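Local atomic coordinates of HTH-type transcriptional regulator TreR (Bacillus subtilis, PDB entry 2OGG), a protein that represses transcription of the trePA trehalose operon and binds trehalose-6-phosphate, the present chain being its effector-binding domain. Residues A96-T100 with Y112-V116; D36-R42 with D54-R60; I25-R30 with L129-T133. One frame throughout, in Å; residues are numbered along the deposited sequence.

Overall arrangement
All three contacts lie in the UTRA domain and reach one antiparallel sheet, ordered 11-19, 37-46, 49-59, 129-138, 114-124, 87-98. Interaction 2 pairs the hairpin strands 37-46 and 49-59. Interaction 3 sets helix 23-29 against strand 129-138, the next strand in the sheet. Its centre is about 9 Å from that of interaction 2, and the two touch: Tyr-132 N lies 2.8 Å from Tyr-57 O. Interaction 1 joins the ends of strands 87-98 and 114-124, with its centre about 22 Å from both others. Along the chain, interaction 3 encloses interaction 2 and then interaction 1. Two local strand pairings and one long-range helix-strand contact thus share the sheet of the effector-binding domain.

Interaction 1 of 3, residues A96-T100 with Y112-V116; sequences AEPCT and YDHMV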
# COMPACT_ATOMS: atom_id res chain seq x y z
N ALA A 96 -15.46 9.36 -12.81
CA ALA A 96 -15.74 10.58 -13.57
C ALA A 96 -17.22 10.88 -13.54
O ALA A 96 -18.05 10.00 -13.72
CB ALA A 96 -15.25 10.47 -14.99
N GLU A 97 -17.55 12.16 -13.36
CA GLU A 97 -18.92 12.59 -13.22
C GLU A 97 -19.21 13.81 -14.08
O GLU A 97 -18.31 14.58 -14.39
CB GLU A 97 -19.22 12.91 -11.74
CG GLU A 97 -18.98 11.72 -10.80
CD GLU A 97 -19.53 11.94 -9.39
OE1 GLU A 97 -19.84 13.10 -9.04
OE2 GLU A 97 -19.70 10.95 -8.66
N PRO A 98 -20.47 13.96 -14.52
CA PRO A 98 -20.88 15.21 -15.14
C PRO A 98 -20.65 16.36 -14.17
O PRO A 98 -20.77 16.18 -12.96
CB PRO A 98 -22.38 15.01 -15.34
CG PRO A 98 -22.55 13.53 -15.45
CD PRO A 98 -21.55 12.96 -14.50
N CYS A 99 -20.36 17.53 -14.70
CA CYS A 99 -20.30 18.74 -13.88
C CYS A 99 -21.68 19.09 -13.34
O CYS A 99 -22.69 18.97 -14.04
CB CYS A 99 -19.77 19.91 -14.70
SG CYS A 99 -17.99 19.84 -14.99
N THR A 100 -21.70 19.69 -12.15
CA THR A 100 -22.94 20.08 -11.50
C THR A 100 -23.04 21.61 -11.51
O THR A 100 -22.07 22.28 -11.81
CB THR A 100 -22.88 19.65 -10.04
OG1 THR A 100 -21.76 20.29 -9.45
CG2 THR A 100 -22.72 18.13 -9.92
N TYR A 112 -15.63 22.54 -20.64
CA TYR A 112 -15.56 21.23 -20.02
C TYR A 112 -16.92 20.72 -19.53
O TYR A 112 -17.76 21.52 -19.12
CB TYR A 112 -14.52 21.23 -18.90
CG TYR A 112 -13.11 20.96 -19.41
CD1 TYR A 112 -12.76 19.69 -19.88
CD2 TYR A 112 -12.15 21.97 -19.45
CE1 TYR A 112 -11.48 19.42 -20.33
CE2 TYR A 112 -10.85 21.71 -19.88
CZ TYR A 112 -10.53 20.43 -20.33
OH TYR A 112 -9.25 20.14 -20.77
N ASP A 113 -17.19 19.44 -19.74
CA ASP A 113 -18.49 18.86 -19.39
C ASP A 113 -18.40 17.87 -18.22
O ASP A 113 -19.44 17.51 -17.66
CB ASP A 113 -19.10 18.14 -20.60
CG ASP A 113 -19.64 19.10 -21.65
OD1 ASP A 113 -20.31 20.08 -21.27
OD2 ASP A 113 -19.47 18.81 -22.86
N HIS A 114 -17.21 17.31 -18.00
CA HIS A 114 -17.00 16.32 -16.92
C HIS A 114 -15.89 16.68 -15.95
O HIS A 114 -15.08 17.58 -16.23
CB HIS A 114 -16.76 14.91 -17.46
CG HIS A 114 -17.91 14.36 -18.25
ND1 HIS A 114 -18.14 14.71 -19.57
CD2 HIS A 114 -18.88 13.49 -17.92
CE1 HIS A 114 -19.23 14.10 -20.00
NE2 HIS A 114 -19.69 13.34 -19.02
N MSE A 115 -15.82 15.91 -14.86
CA MSE A 115 -14.86 16.12 -13.79
C MSE A 115 -14.29 14.77 -13.41
O MSE A 115 -14.94 13.73 -13.57
CB MSE A 115 -15.58 16.64 -12.55
CG MSE A 115 -16.43 17.87 -12.77
SE MSE A 115 -15.53 19.56 -12.42
CE MSE A 115 -14.61 19.74 -14.11
N VAL A 116 -13.07 14.77 -12.87
CA VAL A 116 -12.56 13.60 -12.19
C VAL A 116 -12.84 13.81 -10.69
O VAL A 116 -12.66 14.92 -10.19
CB VAL A 116 -11.06 13.39 -12.48
CG1 VAL A 116 -10.49 12.19 -11.65
CG2 VAL A 116 -10.86 13.12 -13.93
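Two neighbouring antiparallel strands of the UTRA sheet, 87-98 and 114-124, meet here at the ends joined by helix 101-106. Glu-97 and Met-115, a selenomethionine, form the hydrogen-bonded pair. Glu-97 N donates to Met-115 O over 3.1 Å. Met-115 N returns a bond to Glu-97 O over 2.9 Å, nearly along the C=O axis. Non-hydrogen-bonded pairs lie before and after it, Ala-96 with Val-116 and Pro-98 with His-114. Pro-98 lacks an N-H, but the non-hydrogen-bonded position needs none toward His-114. One more hydrogen bond follows past the strand end, from Cys-99 N to Asp-113 O at 3.1 Å. This donor stands above the carbonyl plane, although the N-H...O angle is 168°, almost straight.

The main side-chain contact is between Cys-99 and Met-115. Cys-99 SG sits in the bend of the selenomethionine chain, 3.4 Å from Met-115 CG and 3.5 Å from Met-115 CE. The Met-115 chain bends at chi2 (-93°) and again at chi3 (82°), about CG-SE, which brings CE back to the sulfur. Leu-109 packs on both residues. Met-115 is buried, and Asp-103 and Arg-138 also touch it. The His-114 ring lies obliquely past the other strand, with His-114 CD2 3.8 Å from Pro-98 N. A bound sodium ion lies about 4 Å from the His-114 side chain. Leu-139 of the second subunit packs on Ala-96 and His-114, so this end of the sheet also meets another subunit.

The Glu-97 carboxylate is gripped by two arginines of strands 114-124 and 129-138, OE2 by Arg-119 and OE1 by Arg-136, which probably fixes its position. Thr-100 follows as N-cap of helix 101-106, its OG1 bonded to Asp-103 N. Strand 87-98, helix 101-106 and strand 114-124 form an antiparallel strand-helix-strand connection, its helix start capped by threonine.

Interaction 2 of 3, residues D36-R42 with D54-R60; sequences DIWEVIR and DKDYFFR. With SO4 (sulfate ion), chain D; SO4 (sulfate ion), chain C.
Arg-42 and Asp-56 meet across two paired strands in a salt bridge, Arg-42 NH2 to Asp-56 OD2 at 3.2 Å. The carboxylate oxygen lies in the guanidinium plane but is approached on its anti side, from 31° out of the carboxylate plane. Arg-42 NH1 and NH2 both donate to O4 of one sulfate ion, NH1 over 2.8 Å. On the opposite face, Tyr-57 OH donates to Glu-39 OE2, modelled at only 2.5 Å, a length best read with caution. The Glu-39 chain is extended alongside the tyrosine, bringing OE2 to the ring edge.

Further along the Arg-42 face, Trp-38 CB lies over one face of the Phe-58 ring, 4.0 Å from its centroid. The indole and that ring meet obliquely, their planes 42° apart. Phe-58 has CG between its backbone N and carbonyl carbon (chi1 51°), which turns the ring beneath Trp-38. On the Tyr-57 face, Ile-37 CD1 lies over the Phe-59 ring, 3.8 Å from its centroid. At the strand end, Arg-60 N donates to Asp-36 O, and Asp-36 N holds a second sulfate.

Strands 37-46 and 49-59 form this antiparallel beta hairpin. Paired backbone bonds link Trp-38 with Phe-58, Val-40 with Asp-56 and Arg-42 with Asp-54.

Further out, Thr-133 and Gln-131 bond Asp-56 OD1 and so probably position the carboxylate for Arg-42. The Arg-42 sulfate also bonds Ser-74, Ile-75, Tyr-76 and Arg-44. It probably comes from the crystallisation liquor, but its site is consistent with a place for the phosphate of trehalose-6-phosphate. Helix 23-29 covers Tyr-57 and Phe-59 through Leu-29.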
# COMPACT_ATOMS: atom_id res chain seq x y z
N ASP A 36 -22.80 16.69 15.09
CA ASP A 36 -22.37 17.97 14.56
C ASP A 36 -21.21 17.74 13.60
O ASP A 36 -20.20 17.12 13.95
CB ASP A 36 -21.97 18.92 15.70
CG ASP A 36 -23.17 19.63 16.32
OD1 ASP A 36 -24.25 19.65 15.67
OD2 ASP A 36 -23.02 20.26 17.40
N ILE A 37 -21.39 18.20 12.37
CA ILE A 37 -20.45 17.92 11.30
C ILE A 37 -19.88 19.23 10.79
O ILE A 37 -20.62 20.18 10.58
CB ILE A 37 -21.18 17.21 10.11
CG1 ILE A 37 -21.71 15.85 10.54
CG2 ILE A 37 -20.25 17.06 8.92
CD1 ILE A 37 -20.62 14.93 11.04
N TRP A 38 -18.57 19.29 10.60
CA TRP A 38 -17.94 20.46 10.03
C TRP A 38 -18.04 20.25 8.53
O TRP A 38 -17.94 19.11 8.08
CB TRP A 38 -16.47 20.47 10.40
CG TRP A 38 -16.19 20.82 11.80
CD1 TRP A 38 -15.59 20.02 12.74
CD2 TRP A 38 -16.30 22.12 12.39
NE1 TRP A 38 -15.33 20.75 13.89
CE2 TRP A 38 -15.70 22.05 13.68
CE3 TRP A 38 -16.68 23.37 11.90
CZ2 TRP A 38 -15.57 23.16 14.49
CZ3 TRP A 38 -16.54 24.48 12.72
CH2 TRP A 38 -16.00 24.37 14.00
N GLU A 39 -18.45 21.29 7.78
CA GLU A 39 -18.38 21.24 6.33
C GLU A 39 -17.45 22.33 5.81
O GLU A 39 -17.57 23.48 6.20
CB GLU A 39 -19.76 21.44 5.72
CG GLU A 39 -19.72 22.04 4.31
CD GLU A 39 -21.09 22.06 3.61
OE1 GLU A 39 -21.99 22.79 4.08
OE2 GLU A 39 -21.27 21.31 2.61
N VAL A 40 -16.48 21.97 4.99
CA VAL A 40 -15.61 22.99 4.38
C VAL A 40 -15.60 22.79 2.86
O VAL A 40 -15.39 21.67 2.37
CB VAL A 40 -14.17 22.87 4.86
CG1 VAL A 40 -13.33 24.06 4.35
CG2 VAL A 40 -14.13 22.77 6.39
N ILE A 41 -15.98 23.84 2.13
CA ILE A 41 -15.93 23.76 0.69
C ILE A 41 -14.96 24.80 0.15
O ILE A 41 -15.13 26.01 0.36
CB ILE A 41 -17.33 23.89 0.09
CG1 ILE A 41 -18.17 22.65 0.43
CG2 ILE A 41 -17.28 24.09 -1.42
CD1 ILE A 41 -19.61 22.81 0.04
N ARG A 42 -13.96 24.33 -0.58
CA ARG A 42 -12.88 25.20 -1.08
C ARG A 42 -12.66 25.00 -2.55
O ARG A 42 -12.76 23.88 -3.04
CB ARG A 42 -11.58 24.86 -0.38
CG ARG A 42 -11.59 25.19 1.07
CD ARG A 42 -10.37 24.68 1.80
NE ARG A 42 -10.34 23.23 1.95
CZ ARG A 42 -9.23 22.56 2.27
NH1 ARG A 42 -8.06 23.21 2.32
NH2 ARG A 42 -9.25 21.24 2.32
N ASP A 54 -12.75 21.27 -3.52
CA ASP A 54 -12.49 20.33 -2.42
C ASP A 54 -13.58 20.44 -1.36
O ASP A 54 -13.82 21.52 -0.81
CB ASP A 54 -11.14 20.63 -1.80
CG ASP A 54 -9.98 20.02 -2.58
OD1 ASP A 54 -10.14 18.86 -3.04
OD2 ASP A 54 -8.89 20.65 -2.66
N LYS A 55 -14.32 19.36 -1.15
CA LYS A 55 -15.34 19.34 -0.08
C LYS A 55 -14.93 18.41 1.06
O LYS A 55 -14.60 17.25 0.82
CB LYS A 55 -16.69 18.95 -0.68
CG LYS A 55 -17.12 19.92 -1.79
CD LYS A 55 -18.20 19.36 -2.71
CE LYS A 55 -19.54 19.31 -2.00
NZ LYS A 55 -20.68 19.14 -2.92
N ASP A 56 -14.69 18.96 2.24
CA ASP A 56 -14.41 18.10 3.39
C ASP A 56 -15.59 18.11 4.35
O ASP A 56 -16.03 19.20 4.73
CB ASP A 56 -13.13 18.54 4.11
CG ASP A 56 -11.86 18.01 3.44
OD1 ASP A 56 -11.49 16.86 3.76
OD2 ASP A 56 -11.18 18.76 2.65
N TYR A 57 -15.78 16.98 5.03
CA TYR A 57 -16.81 16.80 6.04
C TYR A 57 -16.27 15.86 7.13
O TYR A 57 -15.92 14.72 6.84
CB TYR A 57 -18.03 16.13 5.41
CG TYR A 57 -18.69 16.97 4.35
CD1 TYR A 57 -19.68 17.89 4.67
CD2 TYR A 57 -18.38 16.79 3.01
CE1 TYR A 57 -20.28 18.65 3.71
CE2 TYR A 57 -18.85 17.64 2.08
CZ TYR A 57 -19.87 18.51 2.40
OH TYR A 57 -20.42 19.31 1.43
N PHE A 58 -16.25 16.30 8.39
CA PHE A 58 -15.81 15.44 9.48
C PHE A 58 -16.48 15.81 10.79
O PHE A 58 -17.12 16.87 10.89
CB PHE A 58 -14.29 15.45 9.60
CG PHE A 58 -13.72 16.82 9.65
CD1 PHE A 58 -13.47 17.52 8.50
CD2 PHE A 58 -13.57 17.47 10.86
CE1 PHE A 58 -12.98 18.80 8.55
CE2 PHE A 58 -13.06 18.75 10.92
CZ PHE A 58 -12.74 19.41 9.76
N PHE A 59 -16.50 14.87 11.73
CA PHE A 59 -17.28 15.05 12.97
C PHE A 59 -16.57 16.02 13.92
O PHE A 59 -15.47 15.72 14.43
CB PHE A 59 -17.51 13.73 13.71
CG PHE A 59 -18.37 12.76 12.99
CD1 PHE A 59 -19.62 12.43 13.49
CD2 PHE A 59 -17.85 11.98 11.96
CE1 PHE A 59 -20.37 11.40 12.93
CE2 PHE A 59 -18.65 11.05 11.29
CZ PHE A 59 -19.88 10.70 11.83
N ARG A 60 -17.37 16.93 14.44
CA ARG A 60 -16.86 17.84 15.43
C ARG A 60 -16.47 17.08 16.69
O ARG A 60 -15.59 17.50 17.42
CB ARG A 60 -17.89 18.89 15.74
CG ARG A 60 -17.62 19.62 17.04
CD ARG A 60 -18.92 20.11 17.60
NE ARG A 60 -18.75 20.50 18.98
CZ ARG A 60 -18.59 19.64 19.98
NH1 ARG A 60 -18.74 18.33 19.79
NH2 ARG A 60 -18.41 20.12 21.20
S SO4 D . -21.79 16.26 18.62
O1 SO4 D . -21.72 15.65 17.29
O2 SO4 D . -20.94 15.48 19.53
O3 SO4 D . -21.31 17.65 18.60
O4 SO4 D . -23.19 16.24 19.07
S SO4 C . -5.76 19.91 2.66
O1 SO4 C . -6.63 18.76 2.77
O2 SO4 C . -4.52 19.72 3.39
O3 SO4 C . -5.33 20.15 1.29
O4 SO4 C . -6.50 21.03 3.20
O HOH W 1 -12.21 21.44 1.70

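Interaction 3 of 3, residues I25-R30 with L129-T133; sequences IQKQLR and LFQYT. With GOL (glycerol), chain F.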
# COMPACT_ATOMS: atom_id res chain seq x y z
N ILE A 25 -24.86 13.69 3.35
CA ILE A 25 -23.73 13.48 4.25
C ILE A 25 -24.04 12.45 5.33
O ILE A 25 -23.16 11.72 5.76
CB ILE A 25 -23.19 14.77 4.87
CG1 ILE A 25 -22.60 15.67 3.78
CG2 ILE A 25 -22.11 14.45 5.87
CD1 ILE A 25 -21.67 14.95 2.80
N GLN A 26 -25.31 12.35 5.72
CA GLN A 26 -25.70 11.20 6.53
C GLN A 26 -25.27 9.86 5.87
O GLN A 26 -24.62 9.03 6.51
CB GLN A 26 -27.19 11.22 6.84
CG GLN A 26 -27.54 12.22 7.93
CD GLN A 26 -29.02 12.61 7.92
OE1 GLN A 26 -29.90 11.77 8.13
NE2 GLN A 26 -29.30 13.88 7.66
N LYS A 27 -25.51 9.71 4.57
CA LYS A 27 -25.10 8.50 3.87
C LYS A 27 -23.56 8.41 3.70
O LYS A 27 -22.96 7.41 4.09
CB LYS A 27 -25.83 8.34 2.53
CG LYS A 27 -25.14 7.37 1.56
CD LYS A 27 -26.07 6.29 1.00
CE LYS A 27 -26.55 6.62 -0.41
NZ LYS A 27 -25.40 6.84 -1.34
N GLN A 28 -22.93 9.49 3.25
CA GLN A 28 -21.49 9.49 2.95
C GLN A 28 -20.61 9.33 4.19
O GLN A 28 -19.60 8.63 4.15
CB GLN A 28 -21.07 10.77 2.21
CG GLN A 28 -21.54 10.86 0.77
CD GLN A 28 -21.00 9.76 -0.14
OE1 GLN A 28 -20.66 8.67 0.32
NE2 GLN A 28 -21.04 10.00 -1.44
N LEU A 29 -21.04 9.91 5.30
CA LEU A 29 -20.22 9.95 6.51
C LEU A 29 -20.76 9.05 7.61
O LEU A 29 -20.22 9.03 8.71
CB LEU A 29 -20.17 11.38 7.01
CG LEU A 29 -19.02 11.87 7.85
CD1 LEU A 29 -17.70 11.49 7.23
CD2 LEU A 29 -19.14 13.36 7.98
N ARG A 30 -21.77 8.25 7.29
CA ARG A 30 -22.50 7.45 8.28
C ARG A 30 -22.77 8.23 9.57
O ARG A 30 -22.49 7.75 10.66
CB ARG A 30 -21.76 6.16 8.59
CG ARG A 30 -21.96 5.05 7.56
CD ARG A 30 -20.81 4.04 7.69
NE ARG A 30 -20.84 3.04 6.62
CZ ARG A 30 -19.79 2.30 6.25
NH1 ARG A 30 -18.62 2.46 6.85
NH2 ARG A 30 -19.91 1.42 5.27
N LEU A 129 -16.08 5.48 10.72
CA LEU A 129 -15.89 6.38 9.61
C LEU A 129 -15.90 7.75 10.25
O LEU A 129 -16.86 8.11 10.89
CB LEU A 129 -17.07 6.27 8.65
CG LEU A 129 -17.09 7.22 7.44
CD1 LEU A 129 -15.72 7.40 6.85
CD2 LEU A 129 -18.07 6.70 6.38
N PHE A 130 -14.82 8.49 10.09
CA PHE A 130 -14.69 9.75 10.80
C PHE A 130 -14.67 10.96 9.86
O PHE A 130 -15.03 12.06 10.28
CB PHE A 130 -13.41 9.70 11.62
CG PHE A 130 -12.68 10.99 11.68
CD1 PHE A 130 -13.11 12.01 12.53
CD2 PHE A 130 -11.56 11.19 10.92
CE1 PHE A 130 -12.47 13.25 12.55
CE2 PHE A 130 -10.87 12.40 10.98
CZ PHE A 130 -11.34 13.44 11.79
N GLN A 131 -14.20 10.78 8.63
CA GLN A 131 -14.10 11.89 7.66
C GLN A 131 -14.48 11.50 6.23
O GLN A 131 -14.22 10.39 5.78
CB GLN A 131 -12.68 12.42 7.65
CG GLN A 131 -12.42 13.41 6.53
CD GLN A 131 -11.03 13.96 6.63
OE1 GLN A 131 -10.25 13.51 7.48
NE2 GLN A 131 -10.76 15.05 5.90
N TYR A 132 -15.03 12.45 5.48
CA TYR A 132 -15.32 12.20 4.09
C TYR A 132 -14.90 13.39 3.23
O TYR A 132 -15.25 14.52 3.52
CB TYR A 132 -16.79 11.87 3.89
CG TYR A 132 -17.27 12.06 2.46
CD1 TYR A 132 -17.11 11.08 1.49
CD2 TYR A 132 -17.97 13.19 2.10
CE1 TYR A 132 -17.49 11.30 0.16
CE2 TYR A 132 -18.41 13.41 0.79
CZ TYR A 132 -18.15 12.47 -0.18
OH TYR A 132 -18.64 12.68 -1.48
N THR A 133 -14.12 13.11 2.18
CA THR A 133 -13.62 14.14 1.29
C THR A 133 -14.02 13.85 -0.14
O THR A 133 -14.15 12.69 -0.54
CB THR A 133 -12.10 14.24 1.40
OG1 THR A 133 -11.76 14.40 2.78
CG2 THR A 133 -11.56 15.44 0.63
C1 GOL F . -18.54 4.30 10.54
O1 GOL F . -18.97 2.95 10.42
C2 GOL F . -19.13 4.93 11.80
O2 GOL F . -19.86 3.90 12.42
C3 GOL F . -20.08 6.10 11.47
O3 GOL F . -19.43 7.33 11.17
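Gln-28 lies flat over the Tyr-132 ring. Its amide and the ring are stacked, their planes 17° apart. Gln-28 CB stands over the ring centre in a CH-pi contact, 3.8 Å from the centroid and 5° off the normal. A bend in the glutamine chain at chi2 lays the rest of the side chain across the same face, with Gln-28 CD 3.8 Å from Tyr-132 CE1. Both polar ends are held by other residues. Gln-28 OE1 bonds Tyr-121 OH, while Tyr-132 OH bonds Glu-134 and Arg-119. These bonds probably fix how the amide and ring are turned. Ile-25 CD1 approaches the ring obliquely, 4.1 Å from Tyr-132 CE2.

Leu-29 fills the angle between helix and strand. Its CG is anti to the backbone N, and CD1 lies against the strand backbone, 3.3 Å from Tyr-132 N and 3.5 Å from Tyr-132 CB. Leu-129 points back from the strand toward the helix end. Its CD2 packs 3.3 Å from Gln-28 O and also lies by the extended side chain of Arg-30, at 4.0 Å from Arg-30 CD. Arg-30 has positive phi and turns the chain out of the helix. A glycerol lies beside Leu-29 O and Leu-129 O at this edge.

No hydrogen bond joins the two segments. Tyr-57 packs on Ile-25, Leu-29 and Tyr-132, tying the contact to the adjacent strand 49-59. The strand carries a classic beta bulge, in which Phe-130 and Gln-131 are both paired with Val-122. The whole is a short helix packed crosswise on one face of the antiparallel UTRA sheet, its axis at 114° to strand 129-133.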